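Long-range contacts in beta sliding clamp (Streptococcus pneumoniae, PDB 2AWA), which probably forms a ring-shaped homodimer around DNA that tethers DNA polymerases and other proteins to it and makes replication processive: residues Ser17-Leu22 and Asn74-Gly78; Leu57-Asn61 and Tyr135-Gln139; Leu353-Thr359 and Leu371-Asp375. All blocks are in the same frame, centred on the assembly; numbering follows the deposited sequence.

Contact 1: Ser17-Leu22 and Asn74-Gly78; sequences SINKNL and NEDAG
Asn19 and Ala77 are joined by the one hydrogen bond between these segments: Asn19 N donates to Ala77 O at 2.8 Å, with an N-H...O angle of 155°. The amide comes in nearly end-on to the carbonyl. Next to it a weaker CA-H...O contact forms, Ile18 CA lying 3.4 Å from Gly78 O. Two side-chain bonds shape the partners from within. Asn19 is the N-cap of helix 20-31; its CG lies anti to the backbone N (chi1 165°), which carries OD1 back over the first helical turn to accept from Leu22 N at 2.9 Å, in the carbonyl plane. Across from it, Asn74 OD1 takes Asp76 N in an Asx turn, the N-H arriving from above the amide plane at 3.0 Å. Apolar packing comes from Leu22, whose two methyls divide the work. CD1 lies 3.7 Å from Asp76 CB, the two side chains crossing at about a right angle, and also touches Asn74 ND2, that side chain coming from the opposite direction; CD2 meets Ala77 CB at 4.1 Å. Ile18, Leu22 and Ala77 all also touch Ile70 of strand 64-71. The turn bends away through Gly78, whose positive phi (46°) suits glycine, into strand 80-83, which pairs with strand 15-19. Asn19 thus serves both sides of the junction: its main chain holds the incoming turn while its side chain satisfies a helix N-H that lacks an intrahelical acceptor.

Contact 2: Leu57-Asn61 and Tyr135-Gln139; sequences LIGSN and YPRIQ
Ser60 OG and Tyr135 OH meet at 2.7 Å, a hydrogen bond in which either hydroxyl could be the donor. The phenol oxygen also sits 3.5 Å from Gly59 C, against the strand backbone. Beside this polar end, Ile58 offers one methyl to two neighbours: CG2 packs 4.0 Å from Tyr135 CE1 and 3.8 Å from Ile138 CD1. It approaches the tyrosine ring at a slant, whereas the two isoleucines lie alongside one another, pointing in opposing directions. Ile58 and Ser60, on either side of Gly59, both direct their side chains at the 135-139 segment. Strand 54-60 lies between strands 45-50 and 64-71 in an antiparallel sheet that continues from 64-71 to 250-255. Across it runs 135-139, an irregular segment between strands 123-128 and 147-150; the touching parts run 84° apart. With CG anti to the backbone N (chi1 -164°), the tyrosine ring extends so that its hydroxyl meets Ser60. Pro136 CD lies over one face of that ring, 3.4 Å above its plane and displaced toward the rim. Further out, Leu43 touches Ser60, Tyr135 and Pro136, and Thr45 and Lys47 of strand 45-50 also touch the tyrosine. Ile138 rests on Ser65 and Glu67 of strand 64-71, and beyond it the carbonyl of Gln139 accepts a hydrogen bond from the side chain of Gln242, in the central domain.

Contact 3: Leu353-Thr359 and Leu371-Asp375; sequences LNSEKVT and LVPAD
Lys357 O is gripped from both faces of its carbonyl plane. Ser355 OG, two residues back, donates at 2.7 Å, and Ala374 N comes from the 371-375 segment at 3.1 Å with an almost straight N-H...O angle of 175°. The serine hydroxyl is folded in between its own N and carbonyl carbon (chi1 66°); this also brings OG to 3.3 Å from Pro373 CB, placing the proline ring beside the hydroxyl. Farther along, the antiparallel ladder closes with Thr359 and Val372 as a hydrogen-bonded pair, Thr359 N to Val372 O at 2.9 Å and Val372 N to Thr359 O at 3.0 Å. Val358 and Pro373 form the neighbouring non-hydrogen-bonded pair, a position where the missing N-H of proline costs no bond to strand 357-362. On the face bearing Thr359 and Val372, Thr359 CB packs against Val372 CG2, and Thr359 OG1 lies 3.5 Å from Ala374 CB while hydrogen-bonding to Thr277 OG1 on strand 274-279. Elsewhere Val358 CG2 reaches Leu371 CB at 4.2 Å, both residues also meeting helix 343-351, and Leu353 CD2 covers Pro373 CD at 3.9 Å. The segments form the open end of the hairpin 357-362/369-373 in the C-terminal domain. Its chemistry implies a firmly set end: of the two bonds on Lys357 O, one ties the segments together just beyond the Val358-Pro373 pair and the other holds the Ser355 hydroxyl beside Pro373.

From the N terminus, contact 1 comes first: it returns the loop after strand 64-71 to the junction of strand 15-19 and helix 20-31. Contact 2 starts within that span, at strand 54-60, and closes only at 135-139, so the two cross along the chain. Their nearest atoms are about 7 Å apart without touching; contact 1 joins the turn before strand 80-83 to the start of helix 20-31, while contact 2 lays the segment that leads to strand 147-150 against strand 54-60. Contact 3 follows in series, a short hairpin closure in the C-terminal domain, its centre about 42 Å from that of contact 2 and on the opposite side of the chain's centre.

Contact 1: Ser17-Leu22 and Asn74-Gly78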
loop_
_atom_site.group_PDB
_atom_site.type_symbol
_atom_site.label_atom_id
_atom_site.label_comp_id
_atom_site.label_asym_id
_atom_site.label_seq_id
_atom_site.Cartn_x
_atom_site.Cartn_y
_atom_site.Cartn_z
ATOM N N SER B 17 -8.830 30.080 -15.273
ATOM C CA SER B 17 -7.589 29.311 -15.423
ATOM C C SER B 17 -6.788 29.402 -14.128
ATOM O O SER B 17 -6.962 30.355 -13.359
ATOM C CB SER B 17 -6.767 29.818 -16.604
ATOM O OG SER B 17 -6.386 31.159 -16.373
ATOM N N ILE B 18 -5.912 28.415 -13.918
ATOM C CA ILE B 18 -5.291 28.186 -12.627
ATOM C C ILE B 18 -4.080 27.291 -12.746
ATOM O O ILE B 18 -3.962 26.523 -13.698
ATOM C CB ILE B 18 -6.298 27.485 -11.683
ATOM C CG1 ILE B 18 -5.815 27.520 -10.230
ATOM C CG2 ILE B 18 -6.551 26.032 -12.137
ATOM C CD1 ILE B 18 -6.918 27.335 -9.245
ATOM N N ASN B 19 -3.205 27.365 -11.753
ATOM C CA ASN B 19 -2.018 26.507 -11.667
ATOM C C ASN B 19 -2.463 25.072 -11.305
ATOM O O ASN B 19 -3.125 24.860 -10.306
ATOM C CB ASN B 19 -1.019 27.143 -10.666
ATOM C CG ASN B 19 0.073 26.197 -10.199
ATOM O OD1 ASN B 19 -0.124 25.419 -9.265
ATOM N ND2 ASN B 19 1.250 26.299 -10.807
ATOM N N LYS B 20 -2.131 24.091 -12.139
ATOM C CA LYS B 20 -2.617 22.718 -11.932
ATOM C C LYS B 20 -2.348 22.189 -10.526
ATOM O O LYS B 20 -3.251 21.630 -9.901
ATOM C CB LYS B 20 -2.053 21.741 -12.971
ATOM C CG LYS B 20 -2.535 20.262 -12.769
ATOM C CD LYS B 20 -1.775 19.263 -13.639
ATOM C CE LYS B 20 -0.434 18.909 -13.034
ATOM N NZ LYS B 20 0.465 18.251 -14.016
ATOM N N ASN B 21 -1.132 22.369 -10.015
ATOM C CA ASN B 21 -0.804 21.823 -8.685
ATOM C C ASN B 21 -1.533 22.462 -7.497
ATOM O O ASN B 21 -1.993 21.751 -6.621
ATOM C CB ASN B 21 0.696 21.821 -8.448
ATOM C CG ASN B 21 1.408 20.839 -9.345
ATOM O OD1 ASN B 21 0.778 19.949 -9.955
ATOM N ND2 ASN B 21 2.728 20.986 -9.444
ATOM N N LEU B 22 -1.649 23.783 -7.451
ATOM C CA LEU B 22 -2.366 24.398 -6.339
ATOM C C LEU B 22 -3.842 24.015 -6.396
ATOM O O LEU B 22 -4.462 23.790 -5.345
ATOM C CB LEU B 22 -2.199 25.913 -6.313
ATOM C CG LEU B 22 -2.678 26.525 -4.988
ATOM C CD1 LEU B 22 -1.717 27.588 -4.486
ATOM C CD2 LEU B 22 -4.087 27.088 -5.109
ATOM N N ASN B 74 -4.447 35.272 -4.653
ATOM C CA ASN B 74 -3.338 34.385 -4.297
ATOM C C ASN B 74 -2.333 34.280 -5.438
ATOM O O ASN B 74 -2.652 33.790 -6.527
ATOM C CB ASN B 74 -3.826 32.991 -3.908
ATOM C CG ASN B 74 -2.706 32.101 -3.380
ATOM O OD1 ASN B 74 -1.531 32.470 -3.409
ATOM N ND2 ASN B 74 -3.071 30.914 -2.903
ATOM N N GLU B 75 -1.118 34.741 -5.161
ATOM C CA GLU B 75 -0.039 34.772 -6.146
ATOM C C GLU B 75 0.314 33.379 -6.697
ATOM O O GLU B 75 0.567 33.235 -7.890
ATOM C CB GLU B 75 1.196 35.447 -5.528
ATOM C CG GLU B 75 2.394 35.558 -6.461
ATOM C CD GLU B 75 3.395 36.613 -6.011
ATOM O OE1 GLU B 75 2.964 37.744 -5.692
ATOM O OE2 GLU B 75 4.613 36.318 -5.985
ATOM N N ASP B 76 0.303 32.363 -5.832
ATOM C CA ASP B 76 0.689 30.996 -6.216
ATOM C C ASP B 76 -0.349 30.291 -7.089
ATOM O O ASP B 76 -0.014 29.349 -7.826
ATOM C CB ASP B 76 0.956 30.141 -4.969
ATOM C CG ASP B 76 2.137 30.648 -4.147
ATOM O OD1 ASP B 76 2.841 31.583 -4.597
ATOM O OD2 ASP B 76 2.357 30.104 -3.042
ATOM N N ALA B 77 -1.603 30.731 -6.994
ATOM C CA ALA B 77 -2.684 30.110 -7.756
ATOM C C ALA B 77 -2.585 30.403 -9.246
ATOM O O ALA B 77 -3.030 29.607 -10.054
ATOM C CB ALA B 77 -4.030 30.558 -7.232
ATOM N N GLY B 78 -2.009 31.538 -9.618
ATOM C CA GLY B 78 -2.116 32.002 -11.000
ATOM C C GLY B 78 -3.553 31.875 -11.500
ATOM O O GLY B 78 -3.809 31.249 -12.534
#

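Contact 2: Leu57-Asn61 and Tyr135-Gln139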
loop_
_atom_site.group_PDB
_atom_site.type_symbol
_atom_site.label_atom_id
_atom_site.label_comp_id
_atom_site.label_asym_id
_atom_site.label_seq_id
_atom_site.Cartn_x
_atom_site.Cartn_y
_atom_site.Cartn_z
ATOM N N LEU B 57 -14.319 25.420 -3.343
ATOM C CA LEU B 57 -14.545 23.983 -3.507
ATOM C C LEU B 57 -15.306 23.449 -2.315
ATOM O O LEU B 57 -14.808 23.490 -1.195
ATOM C CB LEU B 57 -13.212 23.249 -3.627
ATOM C CG LEU B 57 -12.376 23.710 -4.814
ATOM C CD1 LEU B 57 -10.996 23.107 -4.733
ATOM C CD2 LEU B 57 -13.060 23.358 -6.127
ATOM N N ILE B 58 -16.508 22.938 -2.568
ATOM C CA ILE B 58 -17.343 22.373 -1.505
ATOM C C ILE B 58 -17.510 20.854 -1.614
ATOM O O ILE B 58 -17.807 20.312 -2.682
ATOM C CB ILE B 58 -18.708 23.080 -1.414
ATOM C CG1 ILE B 58 -18.480 24.564 -1.108
ATOM C CG2 ILE B 58 -19.561 22.439 -0.329
ATOM C CD1 ILE B 58 -19.751 25.401 -1.013
ATOM N N GLY B 59 -17.294 20.189 -0.486
ATOM C CA GLY B 59 -17.494 18.747 -0.358
ATOM C C GLY B 59 -18.101 18.371 0.986
ATOM O O GLY B 59 -17.887 19.046 2.007
ATOM N N SER B 60 -18.859 17.283 0.988
ATOM C CA SER B 60 -19.511 16.821 2.196
ATOM C C SER B 60 -19.958 15.381 2.069
ATOM O O SER B 60 -20.110 14.843 0.973
ATOM C CB SER B 60 -20.721 17.692 2.520
ATOM O OG SER B 60 -21.645 17.668 1.453
ATOM N N ASN B 61 -20.159 14.751 3.213
ATOM C CA ASN B 61 -20.619 13.391 3.246
ATOM C C ASN B 61 -21.727 13.202 4.264
ATOM O O ASN B 61 -22.089 12.066 4.573
ATOM C CB ASN B 61 -19.435 12.461 3.528
ATOM C CG ASN B 61 -18.829 12.667 4.906
ATOM O OD1 ASN B 61 -19.381 13.367 5.747
ATOM N ND2 ASN B 61 -17.689 12.034 5.143
ATOM N N TYR B 135 -27.430 20.347 -5.144
ATOM C CA TYR B 135 -26.471 20.110 -4.074
ATOM C C TYR B 135 -26.990 20.755 -2.806
ATOM O O TYR B 135 -27.416 21.895 -2.835
ATOM C CB TYR B 135 -25.079 20.670 -4.415
ATOM C CG TYR B 135 -23.979 20.116 -3.514
ATOM C CD1 TYR B 135 -23.675 20.724 -2.295
ATOM C CD2 TYR B 135 -23.277 18.958 -3.861
ATOM C CE1 TYR B 135 -22.689 20.207 -1.452
ATOM C CE2 TYR B 135 -22.283 18.429 -3.016
ATOM C CZ TYR B 135 -21.998 19.063 -1.814
ATOM O OH TYR B 135 -21.026 18.566 -0.980
ATOM N N PRO B 136 -26.959 20.030 -1.684
ATOM C CA PRO B 136 -27.502 20.565 -0.456
ATOM C C PRO B 136 -26.683 21.701 0.124
ATOM O O PRO B 136 -25.509 21.527 0.373
ATOM C CB PRO B 136 -27.436 19.367 0.489
ATOM C CG PRO B 136 -26.356 18.551 -0.021
ATOM C CD PRO B 136 -26.434 18.669 -1.489
ATOM N N ARG B 137 -27.321 22.845 0.358
ATOM C CA ARG B 137 -26.700 23.964 1.067
ATOM C C ARG B 137 -26.273 23.550 2.477
ATOM O O ARG B 137 -26.946 22.746 3.113
ATOM C CB ARG B 137 -27.687 25.129 1.164
ATOM N N ILE B 138 -25.163 24.106 2.963
ATOM C CA ILE B 138 -24.643 23.773 4.298
ATOM C C ILE B 138 -25.259 24.713 5.342
ATOM O O ILE B 138 -25.287 25.928 5.138
ATOM C CB ILE B 138 -23.092 23.887 4.358
ATOM C CG1 ILE B 138 -22.433 23.014 3.282
ATOM C CG2 ILE B 138 -22.578 23.479 5.738
ATOM C CD1 ILE B 138 -20.953 23.304 3.074
ATOM N N GLN B 139 -25.749 24.150 6.451
ATOM C CA GLN B 139 -26.316 24.956 7.543
ATOM C C GLN B 139 -25.208 25.814 8.173
ATOM O O GLN B 139 -24.137 25.299 8.513
ATOM C CB GLN B 139 -26.987 24.066 8.601
#

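Contact 3: Leu353-Thr359 and Leu371-Asp375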
loop_
_atom_site.group_PDB
_atom_site.type_symbol
_atom_site.label_atom_id
_atom_site.label_comp_id
_atom_site.label_asym_id
_atom_site.label_seq_id
_atom_site.Cartn_x
_atom_site.Cartn_y
_atom_site.Cartn_z
ATOM N N LEU B 353 2.088 7.898 23.618
ATOM C CA LEU B 353 3.008 8.685 24.429
ATOM C C LEU B 353 4.113 9.281 23.570
ATOM O O LEU B 353 4.525 8.666 22.577
ATOM C CB LEU B 353 3.632 7.840 25.533
ATOM C CG LEU B 353 2.640 7.133 26.460
ATOM C CD1 LEU B 353 3.333 5.978 27.157
ATOM C CD2 LEU B 353 2.038 8.095 27.456
ATOM N N ASN B 354 4.565 10.485 23.943
ATOM C CA ASN B 354 5.740 11.099 23.335
ATOM C C ASN B 354 6.993 10.998 24.228
ATOM O O ASN B 354 8.034 11.537 23.887
ATOM C CB ASN B 354 5.447 12.564 22.978
ATOM C CG ASN B 354 4.300 12.712 21.957
ATOM O OD1 ASN B 354 4.287 12.033 20.923
ATOM N ND2 ASN B 354 3.343 13.615 22.244
ATOM N N SER B 355 6.901 10.289 25.353
ATOM C CA SER B 355 7.999 10.224 26.322
ATOM C C SER B 355 8.827 8.954 26.234
ATOM O O SER B 355 8.356 7.911 25.778
ATOM C CB SER B 355 7.460 10.357 27.741
ATOM O OG SER B 355 6.656 9.261 28.088
ATOM N N GLU B 356 10.067 9.051 26.703
ATOM C CA GLU B 356 10.974 7.908 26.737
ATOM C C GLU B 356 10.468 6.811 27.670
ATOM O O GLU B 356 10.669 5.638 27.409
ATOM C CB GLU B 356 12.369 8.356 27.180
ATOM C CG GLU B 356 13.427 7.264 27.061
ATOM C CD GLU B 356 14.811 7.681 27.551
ATOM O OE1 GLU B 356 15.153 8.887 27.503
ATOM O OE2 GLU B 356 15.569 6.785 27.983
ATOM N N LYS B 357 9.816 7.195 28.757
ATOM C CA LYS B 357 9.472 6.258 29.810
ATOM C C LYS B 357 8.014 6.375 30.187
ATOM O O LYS B 357 7.379 7.390 29.914
ATOM C CB LYS B 357 10.356 6.478 31.044
ATOM C CG LYS B 357 11.562 5.549 31.128
ATOM C CD LYS B 357 12.554 5.958 32.245
ATOM C CE LYS B 357 13.781 6.700 31.690
ATOM N NZ LYS B 357 14.854 6.905 32.709
ATOM N N VAL B 358 7.486 5.300 30.774
ATOM C CA VAL B 358 6.079 5.228 31.152
ATOM C C VAL B 358 5.937 4.619 32.537
ATOM O O VAL B 358 6.524 3.579 32.839
ATOM C CB VAL B 358 5.229 4.423 30.128
ATOM C CG1 VAL B 358 5.689 2.963 30.021
ATOM C CG2 VAL B 358 3.743 4.483 30.481
ATOM N N THR B 359 5.170 5.286 33.387
ATOM C CA THR B 359 4.839 4.714 34.675
ATOM C C THR B 359 3.443 4.125 34.656
ATOM O O THR B 359 2.480 4.840 34.432
ATOM C CB THR B 359 4.942 5.748 35.754
ATOM O OG1 THR B 359 6.314 6.122 35.863
ATOM C CG2 THR B 359 4.474 5.179 37.077
ATOM N N LEU B 371 -1.775 4.470 33.225
ATOM C CA LEU B 371 -0.475 4.708 32.594
ATOM C C LEU B 371 -0.291 6.195 32.350
ATOM O O LEU B 371 -1.152 6.817 31.725
ATOM C CB LEU B 371 -0.365 4.050 31.227
ATOM C CG LEU B 371 -0.601 2.579 30.974
ATOM C CD1 LEU B 371 -2.095 2.260 30.882
ATOM C CD2 LEU B 371 0.091 2.248 29.682
ATOM N N VAL B 372 0.853 6.730 32.776
ATOM C CA VAL B 372 1.232 8.129 32.524
ATOM C C VAL B 372 2.645 8.194 31.956
ATOM O O VAL B 372 3.450 7.291 32.185
ATOM C CB VAL B 372 1.203 9.005 33.818
ATOM C CG1 VAL B 372 -0.175 8.976 34.468
ATOM C CG2 VAL B 372 2.244 8.537 34.808
ATOM N N PRO B 373 2.951 9.262 31.214
ATOM C CA PRO B 373 4.340 9.478 30.861
ATOM C C PRO B 373 5.141 9.833 32.097
ATOM O O PRO B 373 4.700 10.643 32.925
ATOM C CB PRO B 373 4.297 10.641 29.864
ATOM C CG PRO B 373 2.985 11.280 30.038
ATOM C CD PRO B 373 2.058 10.284 30.652
ATOM N N ALA B 374 6.306 9.205 32.221
ATOM C CA ALA B 374 7.164 9.389 33.386
ATOM C C ALA B 374 8.024 10.637 33.247
ATOM O O ALA B 374 8.503 10.966 32.147
ATOM C CB ALA B 374 8.037 8.167 33.594
ATOM N N ASP B 375 8.215 11.311 34.382
ATOM C CA ASP B 375 9.082 12.486 34.492
ATOM C C ASP B 375 8.635 13.635 33.565
ATOM O O ASP B 375 9.407 14.095 32.725
ATOM C CB ASP B 375 10.551 12.087 34.233
#